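Local coordinates for protein aspartate aminotransferase (Giardia lamblia, PDB 3MEB) that probably catalyses the pyridoxal-phosphate-dependent transfer of an amino group from L-aspartate to 2-oxoglutarate, giving oxaloacetate and L-glutamate, at residues L228-S242 / A258-A272. Numbering follows the deposited sequence.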
# COMPACT_ATOMS: atom_id res chain seq x y z
N LEU A 228 -14.33 21.43 22.13
CA LEU A 228 -13.42 22.45 21.58
C LEU A 228 -12.54 23.19 22.62
O LEU A 228 -11.32 23.11 22.56
CB LEU A 228 -14.21 23.44 20.70
CG LEU A 228 -13.41 24.57 20.04
CD1 LEU A 228 -12.34 23.95 19.16
CD2 LEU A 228 -14.32 25.57 19.25
N PRO A 229 -13.14 23.90 23.58
CA PRO A 229 -12.31 24.60 24.57
C PRO A 229 -11.40 23.69 25.45
O PRO A 229 -10.37 24.17 25.93
CB PRO A 229 -13.35 25.31 25.45
CG PRO A 229 -14.60 24.47 25.27
CD PRO A 229 -14.58 24.13 23.83
N ILE A 230 -11.79 22.43 25.66
CA ILE A 230 -10.99 21.50 26.45
C ILE A 230 -9.72 21.20 25.62
O ILE A 230 -8.59 21.21 26.12
CB ILE A 230 -11.73 20.15 26.71
CG1 ILE A 230 -13.01 20.34 27.53
CG2 ILE A 230 -10.82 19.14 27.41
CD1 ILE A 230 -13.89 19.08 27.53
N MET A 231 -9.93 20.94 24.34
CA MET A 231 -8.86 20.62 23.40
C MET A 231 -7.89 21.80 23.26
O MET A 231 -6.67 21.59 23.21
CB MET A 231 -9.46 20.24 22.04
CG MET A 231 -10.28 18.97 22.06
SD MET A 231 -9.36 17.43 22.28
CE MET A 231 -8.32 17.38 20.81
N LYS A 232 -8.44 23.01 23.20
CA LYS A 232 -7.65 24.24 23.13
C LYS A 232 -6.88 24.43 24.43
O LYS A 232 -5.67 24.65 24.40
CB LYS A 232 -8.54 25.48 22.91
CG LYS A 232 -9.17 25.63 21.49
CD LYS A 232 -8.13 25.95 20.43
CE LYS A 232 -7.57 27.36 20.56
NZ LYS A 232 -6.28 27.41 19.77
N GLU A 233 -7.58 24.34 25.56
CA GLU A 233 -6.98 24.57 26.88
C GLU A 233 -5.86 23.58 27.18
O GLU A 233 -4.82 23.96 27.71
CB GLU A 233 -8.03 24.48 27.99
CG GLU A 233 -7.42 24.44 29.40
CD GLU A 233 -8.45 24.41 30.52
OE1 GLU A 233 -9.68 24.46 30.23
OE2 GLU A 233 -8.03 24.34 31.69
N LYS A 234 -6.09 22.31 26.85
CA LYS A 234 -5.11 21.24 27.09
C LYS A 234 -4.06 21.06 25.96
O LYS A 234 -3.14 20.23 26.08
CB LYS A 234 -5.86 19.92 27.27
CG LYS A 234 -6.86 19.91 28.40
CD LYS A 234 -6.13 19.82 29.75
CE LYS A 234 -5.41 18.49 29.94
NZ LYS A 234 -5.13 18.17 31.38
N LYS A 235 -4.24 21.80 24.86
CA LYS A 235 -3.36 21.73 23.69
C LYS A 235 -3.22 20.29 23.14
O LYS A 235 -2.16 19.89 22.71
CB LYS A 235 -2.00 22.37 24.00
N HIS A 236 -4.32 19.53 23.16
CA HIS A 236 -4.36 18.18 22.65
C HIS A 236 -4.36 18.21 21.13
O HIS A 236 -4.77 19.19 20.51
CB HIS A 236 -5.64 17.45 23.08
CG HIS A 236 -5.72 17.14 24.55
ND1 HIS A 236 -4.63 16.73 25.29
CD2 HIS A 236 -6.78 17.11 25.39
CE1 HIS A 236 -5.02 16.50 26.54
NE2 HIS A 236 -6.33 16.71 26.62
N ILE A 237 -3.93 17.11 20.55
CA ILE A 237 -4.00 16.88 19.12
C ILE A 237 -5.22 15.98 18.84
O ILE A 237 -5.43 14.98 19.53
CB ILE A 237 -2.70 16.23 18.59
CG1 ILE A 237 -1.47 17.12 18.85
CG2 ILE A 237 -2.82 15.97 17.09
CD1 ILE A 237 -0.86 16.95 20.25
N ALA A 238 -6.02 16.34 17.85
CA ALA A 238 -7.14 15.52 17.43
C ALA A 238 -6.73 14.74 16.20
O ALA A 238 -6.28 15.35 15.22
CB ALA A 238 -8.39 16.40 17.13
N PHE A 239 -6.86 13.42 16.26
CA PHE A 239 -6.62 12.58 15.11
C PHE A 239 -8.01 12.10 14.65
O PHE A 239 -8.64 11.30 15.32
CB PHE A 239 -5.75 11.39 15.47
CG PHE A 239 -5.11 10.70 14.24
CD1 PHE A 239 -3.75 10.54 14.15
CD2 PHE A 239 -5.89 10.26 13.18
CE1 PHE A 239 -3.19 9.91 13.07
CE2 PHE A 239 -5.31 9.66 12.09
CZ PHE A 239 -3.97 9.51 12.03
N PHE A 240 -8.46 12.60 13.51
CA PHE A 240 -9.75 12.22 12.96
C PHE A 240 -9.59 11.06 12.00
O PHE A 240 -8.74 11.12 11.07
CB PHE A 240 -10.38 13.42 12.26
CG PHE A 240 -10.97 14.45 13.19
CD1 PHE A 240 -12.24 14.24 13.76
CD2 PHE A 240 -10.30 15.62 13.46
CE1 PHE A 240 -12.82 15.19 14.59
CE2 PHE A 240 -10.86 16.57 14.31
CZ PHE A 240 -12.13 16.36 14.87
N ASP A 241 -10.39 10.01 12.22
CA ASP A 241 -10.61 8.96 11.23
C ASP A 241 -11.90 9.30 10.51
O ASP A 241 -12.97 9.40 11.13
CB ASP A 241 -10.74 7.59 11.92
CG ASP A 241 -10.89 6.43 10.95
OD1 ASP A 241 -11.38 6.62 9.80
OD2 ASP A 241 -10.59 5.27 11.35
N SER A 242 -11.80 9.50 9.20
CA SER A 242 -12.94 9.99 8.45
C SER A 242 -13.17 9.15 7.20
O SER A 242 -12.57 9.39 6.15
CB SER A 242 -12.74 11.44 8.04
OG SER A 242 -13.83 11.82 7.23
N ALA A 258 -16.98 18.63 12.46
CA ALA A 258 -16.13 18.56 13.65
C ALA A 258 -14.72 18.88 13.27
O ALA A 258 -14.01 19.51 14.02
CB ALA A 258 -16.23 17.14 14.30
N VAL A 259 -14.31 18.40 12.10
CA VAL A 259 -12.95 18.59 11.59
C VAL A 259 -12.76 20.09 11.27
O VAL A 259 -11.78 20.70 11.71
CB VAL A 259 -12.66 17.78 10.32
CG1 VAL A 259 -11.23 18.10 9.77
CG2 VAL A 259 -12.87 16.23 10.55
N ARG A 260 -13.71 20.66 10.51
CA ARG A 260 -13.60 22.08 10.10
C ARG A 260 -13.65 23.05 11.30
O ARG A 260 -12.83 23.99 11.38
CB ARG A 260 -14.64 22.43 9.03
CG ARG A 260 -14.39 21.66 7.72
CD ARG A 260 -15.30 22.09 6.61
NE ARG A 260 -15.37 21.11 5.54
CZ ARG A 260 -16.04 21.30 4.40
NH1 ARG A 260 -16.67 22.42 4.17
NH2 ARG A 260 -16.10 20.36 3.49
N MET A 261 -14.56 22.79 12.24
CA MET A 261 -14.66 23.58 13.47
C MET A 261 -13.39 23.54 14.30
O MET A 261 -12.93 24.56 14.80
CB MET A 261 -15.83 23.12 14.34
CG MET A 261 -15.95 23.94 15.61
SD MET A 261 -17.39 23.58 16.59
CE MET A 261 -17.11 21.85 16.97
N PHE A 262 -12.82 22.36 14.47
CA PHE A 262 -11.58 22.21 15.24
C PHE A 262 -10.45 22.99 14.57
O PHE A 262 -9.71 23.70 15.25
CB PHE A 262 -11.21 20.74 15.41
CG PHE A 262 -11.81 20.07 16.62
CD1 PHE A 262 -13.03 20.46 17.15
CD2 PHE A 262 -11.17 18.97 17.20
CE1 PHE A 262 -13.55 19.81 18.28
CE2 PHE A 262 -11.70 18.33 18.32
CZ PHE A 262 -12.90 18.76 18.86
N VAL A 263 -10.31 22.86 13.25
CA VAL A 263 -9.24 23.54 12.51
C VAL A 263 -9.41 25.08 12.56
O VAL A 263 -8.45 25.82 12.78
CB VAL A 263 -9.17 23.05 11.05
CG1 VAL A 263 -8.25 23.95 10.22
CG2 VAL A 263 -8.67 21.59 10.98
N ASP A 264 -10.63 25.56 12.35
CA ASP A 264 -10.94 26.98 12.37
C ASP A 264 -10.67 27.59 13.74
O ASP A 264 -10.30 28.76 13.82
CB ASP A 264 -12.40 27.23 11.95
CG ASP A 264 -12.61 27.14 10.44
OD1 ASP A 264 -11.61 27.09 9.67
OD2 ASP A 264 -13.78 27.14 10.02
N ALA A 265 -10.85 26.81 14.81
CA ALA A 265 -10.53 27.24 16.16
C ALA A 265 -9.03 27.15 16.54
O ALA A 265 -8.66 27.57 17.64
CB ALA A 265 -11.36 26.47 17.15
N GLY A 266 -8.19 26.58 15.66
CA GLY A 266 -6.76 26.45 15.93
C GLY A 266 -6.34 25.20 16.69
O GLY A 266 -5.26 25.15 17.27
N VAL A 267 -7.18 24.17 16.69
CA VAL A 267 -6.81 22.90 17.23
C VAL A 267 -5.97 22.24 16.15
O VAL A 267 -6.32 22.28 14.96
CB VAL A 267 -8.02 21.99 17.53
CG1 VAL A 267 -7.55 20.63 18.08
CG2 VAL A 267 -8.98 22.66 18.50
N GLU A 268 -4.86 21.66 16.54
CA GLU A 268 -4.01 20.99 15.56
C GLU A 268 -4.53 19.57 15.35
O GLU A 268 -4.80 18.86 16.31
CB GLU A 268 -2.54 21.01 16.01
CG GLU A 268 -2.05 22.45 16.15
CD GLU A 268 -0.57 22.57 16.25
OE1 GLU A 268 -0.03 22.34 17.36
OE2 GLU A 268 0.08 22.94 15.24
N VAL A 269 -4.76 19.20 14.09
CA VAL A 269 -5.40 17.93 13.76
C VAL A 269 -4.64 17.12 12.73
O VAL A 269 -3.85 17.66 11.95
CB VAL A 269 -6.83 18.14 13.24
CG1 VAL A 269 -7.57 19.20 14.09
CG2 VAL A 269 -6.85 18.45 11.75
N LEU A 270 -4.82 15.80 12.78
CA LEU A 270 -4.62 14.94 11.64
C LEU A 270 -5.98 14.40 11.17
O LEU A 270 -6.95 14.29 11.96
CB LEU A 270 -3.67 13.79 11.98
CG LEU A 270 -2.16 14.13 12.14
CD1 LEU A 270 -1.83 14.77 13.43
CD2 LEU A 270 -1.35 12.84 12.02
N VAL A 271 -6.06 14.09 9.89
CA VAL A 271 -7.24 13.44 9.30
C VAL A 271 -6.75 12.30 8.41
O VAL A 271 -5.94 12.51 7.48
CB VAL A 271 -8.08 14.41 8.44
CG1 VAL A 271 -9.28 13.73 7.86
CG2 VAL A 271 -8.52 15.69 9.27
N ALA A 272 -7.25 11.09 8.70
CA ALA A 272 -7.05 9.93 7.85
C ALA A 272 -8.33 9.78 7.04
O ALA A 272 -9.40 9.47 7.59
CB ALA A 272 -6.81 8.71 8.67
O HOH W 1 -3.94 21.34 19.26
O HOH W 2 -10.43 6.78 7.08
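Phe240 and Phe262 meet as an offset edge-to-face pair, with planes 66° apart and the edge of Phe240, led by CZ, turned toward the face of Phe262. Phe240 leaves its strand on the side facing helix 258-264, and with CG anti to the carbonyl carbon (chi1 -77°) its ring lies against that helix. There Val259 CG2 sits over one face in a CH-pi contact, 3.8 Å from the Phe240 ring centroid, while Ala258 CB touches CE1. The Phe262 ring receives Ala238 CB at its edge, in plane, and Met231 CG touches CE2 and CZ of the same ring, the two side chains crossing at about a right angle. Farther out, Leu228 CD1 is pressed tightly on Ala265 CB at 3.4 Å. Strand 237-242, helix 257-264 and strand 269-274 form a beta-alpha-beta crossover in the large mixed sheet of this aminotransferase; Leu228 and Met231 come from the preceding helix 221-234, packed beside the crossover helix. Five backbone hydrogen bonds pair the parallel strands; Phe240 N to Leu270 O (2.7 Å) and Ala272 N to Phe240 O (2.8 Å) are nearly straight. On the other face, Leu270 CB stands over the centre of the Phe239 ring and Ala272 CB meets its edge; helix 127-142 packs here. Beyond, Asp241 lines the pyridoxal-5'-phosphate pocket, OD2 hydrogen-bonded to His158 NE2, while a water donates both to Asp241 OD1 (2.9 Å) and to Ala272 O.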